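Local atomic coordinates of bacteriocin (Pseudomonas syringae pv. tomato, PDB entry 4FZL), a protein that probably kills rival bacteria by breaking down the cell-wall precursor lipid II, as a calcium-binding phosphatase related to colicin M. Residues Ala47-Arg52 / Arg57-Ala62; Leu43-Ala48 / Asn64-Asp69; Ala24-Gln29 / Thr96-Leu101. All coordinates share one frame; numbering follows the deposited sequence.

Contact 1: residues Ala47-Arg52 / Arg57-Ala62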
loop_
_atom_site.group_PDB
_atom_site.type_symbol
_atom_site.label_atom_id
_atom_site.label_comp_id
_atom_site.label_asym_id
_atom_site.label_seq_id
_atom_site.Cartn_x
_atom_site.Cartn_y
_atom_site.Cartn_z
ATOM N N ALA A 47 11.538 1.118 -1.022
ATOM C CA ALA A 47 10.803 1.529 0.146
ATOM C C ALA A 47 11.081 2.971 0.546
ATOM O O ALA A 47 10.187 3.694 0.977
ATOM C CB ALA A 47 11.227 0.622 1.254
ATOM N N ALA A 48 12.359 3.364 0.440
ATOM C CA ALA A 48 12.710 4.748 0.729
ATOM C C ALA A 48 12.029 5.749 -0.238
ATOM O O ALA A 48 11.639 6.874 0.183
ATOM C CB ALA A 48 14.235 4.911 0.715
ATOM N N ALA A 49 12.000 5.371 -1.527
ATOM C CA ALA A 49 11.450 6.265 -2.511
ATOM C C ALA A 49 9.919 6.399 -2.272
ATOM O O ALA A 49 9.331 7.467 -2.382
ATOM C CB ALA A 49 11.759 5.719 -3.914
ATOM N N ASP A 50 9.271 5.277 -1.963
ATOM C CA ASP A 50 7.858 5.324 -1.637
ATOM C C ASP A 50 7.596 6.201 -0.424
ATOM O O ASP A 50 6.625 6.940 -0.396
ATOM C CB ASP A 50 7.329 3.927 -1.311
ATOM C CG ASP A 50 5.847 3.879 -1.087
ATOM O OD1 ASP A 50 5.084 3.966 -2.081
ATOM O OD2 ASP A 50 5.418 3.732 0.032
ATOM N N GLN A 51 8.406 6.048 0.616
ATOM C CA GLN A 51 8.293 6.911 1.765
ATOM C C GLN A 51 8.360 8.422 1.378
ATOM O O GLN A 51 7.594 9.255 1.857
ATOM C CB GLN A 51 9.367 6.504 2.808
ATOM C CG GLN A 51 9.413 7.259 4.127
ATOM C CD GLN A 51 8.331 6.900 5.050
ATOM O OE1 GLN A 51 7.945 5.760 5.088
ATOM N NE2 GLN A 51 7.840 7.852 5.817
ATOM N N ARG A 52 9.341 8.760 0.546
ATOM C CA ARG A 52 9.438 10.100 0.100
ATOM C C ARG A 52 8.225 10.564 -0.774
ATOM O O ARG A 52 7.804 11.723 -0.641
ATOM C CB ARG A 52 10.729 10.408 -0.686
ATOM C CG ARG A 52 11.996 10.284 0.146
ATOM C CD ARG A 52 13.137 10.868 -0.646
ATOM N NE ARG A 52 14.424 10.706 0.019
ATOM C CZ ARG A 52 15.540 11.345 -0.349
ATOM N NH1 ARG A 52 15.535 12.179 -1.388
ATOM N NH2 ARG A 52 16.668 11.127 0.299
ATOM N N ARG A 57 7.012 13.970 -2.429
ATOM C CA ARG A 57 8.055 14.091 -3.464
ATOM C C ARG A 57 7.664 13.327 -4.721
ATOM O O ARG A 57 6.825 12.411 -4.658
ATOM C CB ARG A 57 9.403 13.606 -2.976
ATOM C CG ARG A 57 9.883 14.259 -1.674
ATOM C CD ARG A 57 10.110 15.782 -1.671
ATOM N NE ARG A 57 9.758 16.174 -0.278
ATOM C CZ ARG A 57 8.640 16.811 0.141
ATOM N NH1 ARG A 57 7.729 17.276 -0.727
ATOM N NH2 ARG A 57 8.436 17.016 1.458
ATOM N N ASP A 58 8.306 13.673 -5.836
ATOM C CA ASP A 58 8.179 12.953 -7.089
ATOM C C ASP A 58 8.900 11.598 -6.995
ATOM O O ASP A 58 10.024 11.552 -6.500
ATOM C CB ASP A 58 8.902 13.760 -8.163
ATOM C CG ASP A 58 8.883 13.078 -9.480
ATOM O OD1 ASP A 58 7.742 12.755 -9.937
ATOM O OD2 ASP A 58 9.967 12.878 -10.092
ATOM N N LEU A 59 8.244 10.476 -7.386
ATOM C CA LEU A 59 8.867 9.172 -7.231
ATOM C C LEU A 59 10.215 9.052 -7.898
ATOM O O LEU A 59 11.200 8.602 -7.301
ATOM C CB LEU A 59 7.965 8.029 -7.669
ATOM C CG LEU A 59 8.415 6.621 -7.278
ATOM C CD1 LEU A 59 8.494 6.354 -5.757
ATOM C CD2 LEU A 59 7.504 5.592 -7.977
ATOM N N ARG A 60 10.281 9.379 -9.163
ATOM C CA ARG A 60 11.516 9.109 -9.867
ATOM C C ARG A 60 12.664 10.013 -9.298
ATOM O O ARG A 60 13.805 9.566 -9.165
ATOM C CB ARG A 60 11.352 9.338 -11.373
ATOM C CG ARG A 60 12.625 9.262 -12.211
ATOM C CD ARG A 60 13.272 7.866 -11.952
ATOM N NE ARG A 60 14.484 7.719 -12.756
ATOM C CZ ARG A 60 14.497 7.469 -14.063
ATOM N NH1 ARG A 60 13.363 7.369 -14.736
ATOM N NH2 ARG A 60 15.650 7.267 -14.754
ATOM N N THR A 61 12.357 11.282 -9.005
ATOM C CA THR A 61 13.323 12.189 -8.416
ATOM C C THR A 61 13.832 11.616 -7.146
ATOM O O THR A 61 15.048 11.556 -6.902
ATOM C CB THR A 61 12.762 13.589 -8.173
ATOM O OG1 THR A 61 12.299 14.091 -9.450
ATOM C CG2 THR A 61 13.828 14.566 -7.610
ATOM N N ALA A 62 12.917 11.113 -6.311
ATOM C CA ALA A 62 13.211 10.532 -4.943
ATOM C C ALA A 62 14.160 9.304 -5.161
ATOM O O ALA A 62 15.247 9.202 -4.561
ATOM C CB ALA A 62 11.958 10.100 -4.204
#
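The guanidinium of Arg52 has Ala62 O over one of its faces, with Glu65 CB beside NH1 and Ile66 CG1 beside NE, both from helix 59-70. This is the inner bend of a helix-loop-helix: helix 37-54 ends, the chain turns, and helix 59-70 sets off. The second flat group, the Asp58 carboxylate, is the N-cap of that new helix. Its OD2 takes Thr61 OG1 on the anti lone pair (2.7 Å) and Thr61 N from above the carboxylate plane, so one oxygen closes the first turn with two bonds.

Between the helices the packing is of methyls and the aliphatic part of Arg52. With CG beside the backbone N (chi1 -65°) and the chain extended to NE, Arg52 runs alongside Ala62, whose CB sits 3.7 Å from Arg52 CB and almost as near to Arg52 CD. Leu59 brings CD1 to Ala49 CB at 3.8 Å, and the same methyl also rests on the Ala49 carbonyl. The alanines let the two backbones come close: Ala49 CA and Ala62 CA are 5.2 Å apart. At the bend itself Arg57 N donates to Arg52 O at 3.0 Å (N-H...O 160°), and Arg57 CB and CG both lie 3.4 Å from Arg52 O.

Contact 2: residues Leu43-Ala48 / Asn64-Asp69; sequences LKTFAA and NEIATD
Ile66 is the side chain that does the work here, spreading its two branches over Thr45 and Ala48 of the facing helix. Helices 37-54 and 59-70, consecutive in the chain, form a helical pair within the all-helical N-terminal part of this colicin M-like protein, and Thr45 and Ile66 mark their nearest approach in these segments, CA to CA 6.7 Å.

Across the pair the contacts are apolar. Ile66 CD1 presses on Ala48 CB at 3.6 Å and lies just as close to Ala48 C, so the methyl covers backbone as well as side chain. The other branch, Ile66 CG2, meets Thr45 CG2 at 3.8 Å; these two side chains pass each other in opposite directions rather than meeting head on. In Ile66 CG2 stands anti to the backbone N and CG1 beside it (chi1 -71°), while a chi2 not far from anti (158°) carries CD1 out to Ala48; one residue thus reaches two positions a turn apart. Leu10 of helix 5-12 and Tyr63 and Ile70 of helix 59-70 pack against Thr45 as well, and Ile81 against Ile66.

The hydrogen bonds of the contact residues and their neighbours stay within one helix. Thr45 turns its methyl to Ile66 and hydrogen-bonds OG1 to Val41 O, one turn back. On helix 59-70, Asn64 O accepts twice from Thr68: the backbone N and, at 2.8 Å, OG1, which approach from opposite faces of the carbonyl plane.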
loop_
_atom_site.group_PDB
_atom_site.type_symbol
_atom_site.label_atom_id
_atom_site.label_comp_id
_atom_site.label_asym_id
_atom_site.label_seq_id
_atom_site.Cartn_x
_atom_site.Cartn_y
_atom_site.Cartn_z
ATOM N N LEU A 43 15.428 -3.127 -3.262
ATOM C CA LEU A 43 14.180 -3.219 -2.541
ATOM C C LEU A 43 14.103 -2.130 -1.455
ATOM O O LEU A 43 13.077 -1.465 -1.269
ATOM C CB LEU A 43 14.047 -4.623 -1.946
ATOM C CG LEU A 43 12.739 -4.855 -1.196
ATOM C CD1 LEU A 43 11.489 -4.599 -2.032
ATOM C CD2 LEU A 43 12.695 -6.299 -0.682
ATOM N N LYS A 44 15.215 -1.943 -0.721
ATOM C CA LYS A 44 15.270 -0.880 0.235
ATOM C C LYS A 44 15.154 0.546 -0.335
ATOM O O LYS A 44 14.572 1.436 0.279
ATOM C CB LYS A 44 16.489 -1.060 1.170
ATOM C CG LYS A 44 16.405 -2.205 2.163
ATOM C CD LYS A 44 17.515 -2.300 3.217
ATOM C CE LYS A 44 18.719 -2.930 2.657
ATOM N NZ LYS A 44 19.768 -2.999 3.751
ATOM N N THR A 45 15.691 0.718 -1.539
ATOM C CA THR A 45 15.570 1.988 -2.232
ATOM C C THR A 45 14.091 2.209 -2.608
ATOM O O THR A 45 13.609 3.351 -2.523
ATOM C CB THR A 45 16.499 2.046 -3.465
ATOM O OG1 THR A 45 17.841 1.858 -3.021
ATOM C CG2 THR A 45 16.320 3.374 -4.341
ATOM N N PHE A 46 13.418 1.136 -3.111
ATOM C CA PHE A 46 12.000 1.291 -3.421
ATOM C C PHE A 46 11.238 1.764 -2.165
ATOM O O PHE A 46 10.314 2.600 -2.269
ATOM C CB PHE A 46 11.350 0.003 -3.923
ATOM C CG PHE A 46 11.950 -0.628 -5.142
ATOM C CD1 PHE A 46 12.711 0.076 -6.077
ATOM C CD2 PHE A 46 11.766 -1.966 -5.347
ATOM C CE1 PHE A 46 13.279 -0.564 -7.124
ATOM C CE2 PHE A 46 12.279 -2.615 -6.468
ATOM C CZ PHE A 46 13.059 -1.888 -7.352
ATOM N N ALA A 47 11.538 1.118 -1.022
ATOM C CA ALA A 47 10.803 1.529 0.146
ATOM C C ALA A 47 11.081 2.971 0.546
ATOM O O ALA A 47 10.187 3.694 0.977
ATOM C CB ALA A 47 11.227 0.622 1.254
ATOM N N ALA A 48 12.359 3.364 0.440
ATOM C CA ALA A 48 12.710 4.748 0.729
ATOM C C ALA A 48 12.029 5.749 -0.238
ATOM O O ALA A 48 11.639 6.874 0.183
ATOM C CB ALA A 48 14.235 4.911 0.715
ATOM N N ASN A 64 16.006 8.557 -7.781
ATOM C CA ASN A 64 17.307 9.000 -8.291
ATOM C C ASN A 64 18.169 9.626 -7.146
ATOM O O ASN A 64 19.409 9.333 -7.033
ATOM C CB ASN A 64 17.190 10.021 -9.412
ATOM C CG ASN A 64 16.670 9.447 -10.719
ATOM O OD1 ASN A 64 16.748 8.267 -10.986
ATOM N ND2 ASN A 64 16.127 10.335 -11.567
ATOM N N GLU A 65 17.532 10.453 -6.300
ATOM C CA GLU A 65 18.273 11.064 -5.205
ATOM C C GLU A 65 18.775 10.079 -4.172
ATOM O O GLU A 65 19.893 10.275 -3.648
ATOM C CB GLU A 65 17.479 12.180 -4.543
ATOM C CG GLU A 65 17.361 13.374 -5.496
ATOM C CD GLU A 65 18.757 14.039 -5.786
ATOM O OE1 GLU A 65 19.506 14.366 -4.842
ATOM O OE2 GLU A 65 19.118 14.248 -6.953
ATOM N N ILE A 66 17.975 9.054 -3.844
ATOM C CA ILE A 66 18.433 8.009 -2.927
ATOM C C ILE A 66 19.594 7.219 -3.579
ATOM O O ILE A 66 20.629 6.943 -2.948
ATOM C CB ILE A 66 17.256 7.080 -2.670
ATOM C CG1 ILE A 66 16.220 7.789 -1.820
ATOM C CG2 ILE A 66 17.726 5.872 -1.900
ATOM C CD1 ILE A 66 14.822 7.196 -1.952
ATOM N N ALA A 67 19.464 6.898 -4.861
ATOM C CA ALA A 67 20.551 6.140 -5.537
ATOM C C ALA A 67 21.813 6.978 -5.551
ATOM O O ALA A 67 22.912 6.457 -5.354
ATOM C CB ALA A 67 20.153 5.756 -6.946
ATOM N N THR A 68 21.656 8.265 -5.811
ATOM C CA THR A 68 22.780 9.170 -5.834
ATOM C C THR A 68 23.469 9.243 -4.461
ATOM O O THR A 68 24.728 9.244 -4.335
ATOM C CB THR A 68 22.391 10.558 -6.404
ATOM O OG1 THR A 68 21.862 10.391 -7.708
ATOM C CG2 THR A 68 23.586 11.523 -6.381
ATOM N N ASP A 69 22.664 9.267 -3.417
ATOM C CA ASP A 69 23.231 9.293 -2.075
ATOM C C ASP A 69 23.961 8.012 -1.711
ATOM O O ASP A 69 25.062 8.034 -1.099
ATOM C CB ASP A 69 22.172 9.698 -1.069
ATOM C CG ASP A 69 22.805 10.195 0.229
ATOM O OD1 ASP A 69 23.625 11.160 0.177
ATOM O OD2 ASP A 69 22.505 9.603 1.277
#

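Contact 3: residues Ala24-Gln29 / Thr96-Leu101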
loop_
_atom_site.group_PDB
_atom_site.type_symbol
_atom_site.label_atom_id
_atom_site.label_comp_id
_atom_site.label_asym_id
_atom_site.label_seq_id
_atom_site.Cartn_x
_atom_site.Cartn_y
_atom_site.Cartn_z
ATOM N N ALA A 24 8.669 -6.914 -13.264
ATOM C CA ALA A 24 9.418 -7.831 -14.165
ATOM C C ALA A 24 10.967 -7.600 -14.000
ATOM O O ALA A 24 11.780 -8.517 -14.036
ATOM C CB ALA A 24 9.036 -7.608 -15.615
ATOM N N THR A 25 11.340 -6.342 -13.931
ATOM C CA THR A 25 12.768 -5.954 -13.831
ATOM C C THR A 25 13.343 -6.409 -12.481
ATOM O O THR A 25 14.490 -6.934 -12.422
ATOM C CB THR A 25 12.955 -4.408 -14.008
ATOM O OG1 THR A 25 12.363 -4.003 -15.231
ATOM C CG2 THR A 25 14.423 -3.994 -14.002
ATOM N N PHE A 26 12.553 -6.274 -11.390
ATOM C CA PHE A 26 13.006 -6.718 -10.128
ATOM C C PHE A 26 13.079 -8.257 -10.022
ATOM O O PHE A 26 14.046 -8.821 -9.450
ATOM C CB PHE A 26 12.125 -6.149 -9.044
ATOM C CG PHE A 26 12.611 -6.523 -7.693
ATOM C CD1 PHE A 26 13.760 -5.884 -7.222
ATOM C CD2 PHE A 26 11.970 -7.453 -6.878
ATOM C CE1 PHE A 26 14.193 -6.197 -5.946
ATOM C CE2 PHE A 26 12.444 -7.759 -5.646
ATOM C CZ PHE A 26 13.550 -7.142 -5.168
ATOM N N GLN A 27 12.104 -8.953 -10.624
ATOM C CA GLN A 27 12.164 -10.381 -10.684
ATOM C C GLN A 27 13.445 -10.834 -11.401
ATOM O O GLN A 27 14.081 -11.759 -11.040
ATOM C CB GLN A 27 10.934 -10.932 -11.451
ATOM C CG GLN A 27 9.656 -10.835 -10.662
ATOM C CD GLN A 27 8.393 -11.154 -11.445
ATOM O OE1 GLN A 27 7.346 -11.624 -10.855
ATOM N NE2 GLN A 27 8.402 -10.832 -12.644
ATOM N N ASP A 28 13.802 -10.173 -12.477
ATOM C CA ASP A 28 14.992 -10.573 -13.240
ATOM C C ASP A 28 16.262 -10.316 -12.375
ATOM O O ASP A 28 17.173 -11.103 -12.384
ATOM C CB ASP A 28 15.121 -9.775 -14.530
ATOM C CG ASP A 28 14.124 -10.183 -15.638
ATOM O OD1 ASP A 28 13.515 -11.258 -15.596
ATOM O OD2 ASP A 28 13.978 -9.429 -16.627
ATOM N N GLN A 29 16.293 -9.187 -11.644
ATOM C CA GLN A 29 17.432 -8.867 -10.848
ATOM C C GLN A 29 17.558 -9.933 -9.742
ATOM O O GLN A 29 18.633 -10.400 -9.423
ATOM C CB GLN A 29 17.325 -7.447 -10.259
ATOM C CG GLN A 29 18.315 -7.185 -9.139
ATOM C CD GLN A 29 19.693 -7.052 -9.745
ATOM O OE1 GLN A 29 20.010 -6.010 -10.338
ATOM N NE2 GLN A 29 20.541 -8.081 -9.558
ATOM N N THR A 96 4.490 1.165 -3.601
ATOM C CA THR A 96 3.852 0.832 -2.322
ATOM C C THR A 96 3.880 -0.684 -1.992
ATOM O O THR A 96 4.262 -1.068 -0.876
ATOM C CB THR A 96 2.463 1.441 -2.224
ATOM O OG1 THR A 96 2.593 2.799 -1.864
ATOM C CG2 THR A 96 1.595 0.736 -1.104
ATOM N N PRO A 97 3.537 -1.562 -2.960
ATOM C CA PRO A 97 3.567 -2.993 -2.541
ATOM C C PRO A 97 5.008 -3.438 -2.215
ATOM O O PRO A 97 5.219 -4.333 -1.432
ATOM C CB PRO A 97 3.016 -3.762 -3.744
ATOM C CG PRO A 97 2.646 -2.741 -4.732
ATOM C CD PRO A 97 2.838 -1.355 -4.227
ATOM N N PHE A 98 6.004 -2.833 -2.886
ATOM C CA PHE A 98 7.396 -3.153 -2.571
ATOM C C PHE A 98 7.790 -2.640 -1.204
ATOM O O PHE A 98 8.612 -3.220 -0.484
ATOM C CB PHE A 98 8.336 -2.591 -3.616
ATOM C CG PHE A 98 8.194 -3.264 -4.952
ATOM C CD1 PHE A 98 8.797 -4.470 -5.213
ATOM C CD2 PHE A 98 7.411 -2.685 -5.940
ATOM C CE1 PHE A 98 8.652 -5.078 -6.489
ATOM C CE2 PHE A 98 7.252 -3.291 -7.198
ATOM C CZ PHE A 98 7.857 -4.512 -7.450
ATOM N N HIS A 99 7.259 -1.483 -0.855
ATOM C CA HIS A 99 7.522 -0.916 0.477
ATOM C C HIS A 99 6.949 -1.853 1.548
ATOM O O HIS A 99 7.616 -2.143 2.532
ATOM C CB HIS A 99 6.908 0.552 0.530
ATOM C CG HIS A 99 7.250 1.311 1.765
ATOM N ND1 HIS A 99 6.927 2.614 1.914
ATOM C CD2 HIS A 99 8.008 0.973 2.869
ATOM C CE1 HIS A 99 7.397 3.090 3.071
ATOM N NE2 HIS A 99 8.081 2.107 3.664
ATOM N N ALA A 100 5.731 -2.334 1.353
ATOM C CA ALA A 100 5.115 -3.277 2.279
ATOM C C ALA A 100 5.930 -4.570 2.319
ATOM O O ALA A 100 6.035 -5.237 3.406
ATOM C CB ALA A 100 3.651 -3.508 1.932
ATOM N N LEU A 101 6.386 -5.014 1.148
ATOM C CA LEU A 101 7.193 -6.246 1.095
ATOM C C LEU A 101 8.515 -6.081 1.931
ATOM O O LEU A 101 8.916 -6.897 2.776
ATOM C CB LEU A 101 7.546 -6.613 -0.362
ATOM C CG LEU A 101 8.502 -7.785 -0.575
ATOM C CD1 LEU A 101 7.694 -9.005 -0.198
ATOM C CD2 LEU A 101 8.825 -7.784 -2.063
#
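Thr96 OG1, two residues ahead of the Phe98 that meets Phe26, is held by hydrogen bonds to Gly92 N and to Asp50 OD1, at the start of helix 96-106. Next to Phe98, His99 is tied down at both nitrogens, ND1 to Asp50 OD2 and NE2 to His88 ND1. The Asp50 bonds tie the helix to helix 37-54, and those to Gly92 and His88 tie it to the loop before it.

Toward helix 22-33 the contact is one aromatic pair in the buried interior of the helical N-terminal part. Phe98 directs its edge toward the face of Phe26 in an offset edge-to-face stack, the planes inclined at 76° and the ring centroids 5.9 Å apart. The nearest atoms are Phe26 CD2 and Phe98 CE1, at 4.1 Å. The backbones stand well apart, Phe26 CA to Phe98 CA 10.1 Å, and the two side chains bridge that distance: Phe26 sends its ring out with CG anti to the backbone N (chi1 -177°), whereas the Phe98 ring leaves beside its own N.

Neither ring is alone. Phe98 is also edge-to-face with Phe46 and with Trp207, and Tyr17 touches Phe26, so the pair belongs to an aromatic cluster that joins several helices. The contact is then probably carried by dispersion and weak edge-to-face attraction, with no polar bond between these two segments.

Contacts 1 and 2 hold the same two helices, 37-54 and 59-70: contact 1 at the turn between them, only partly buried and with arginines at its margin, contact 2 further along the pair, buried and apolar between the helices. Ile66 connects them, its CD1 lying 3.4 Å from Ala49 N. Contact 3 is buried too but uses other helices, 22-33 and 96-106, and replaces aliphatic groups with rings. Helix 37-54 reaches it twice: Phe46 lies against both Phe26 and Phe98, and the buried carboxylate of Asp50 joins contact 1 to contact 3. That helix thus touches its surroundings through alanines, Thr45, Arg52, an aromatic ring and a carboxylate.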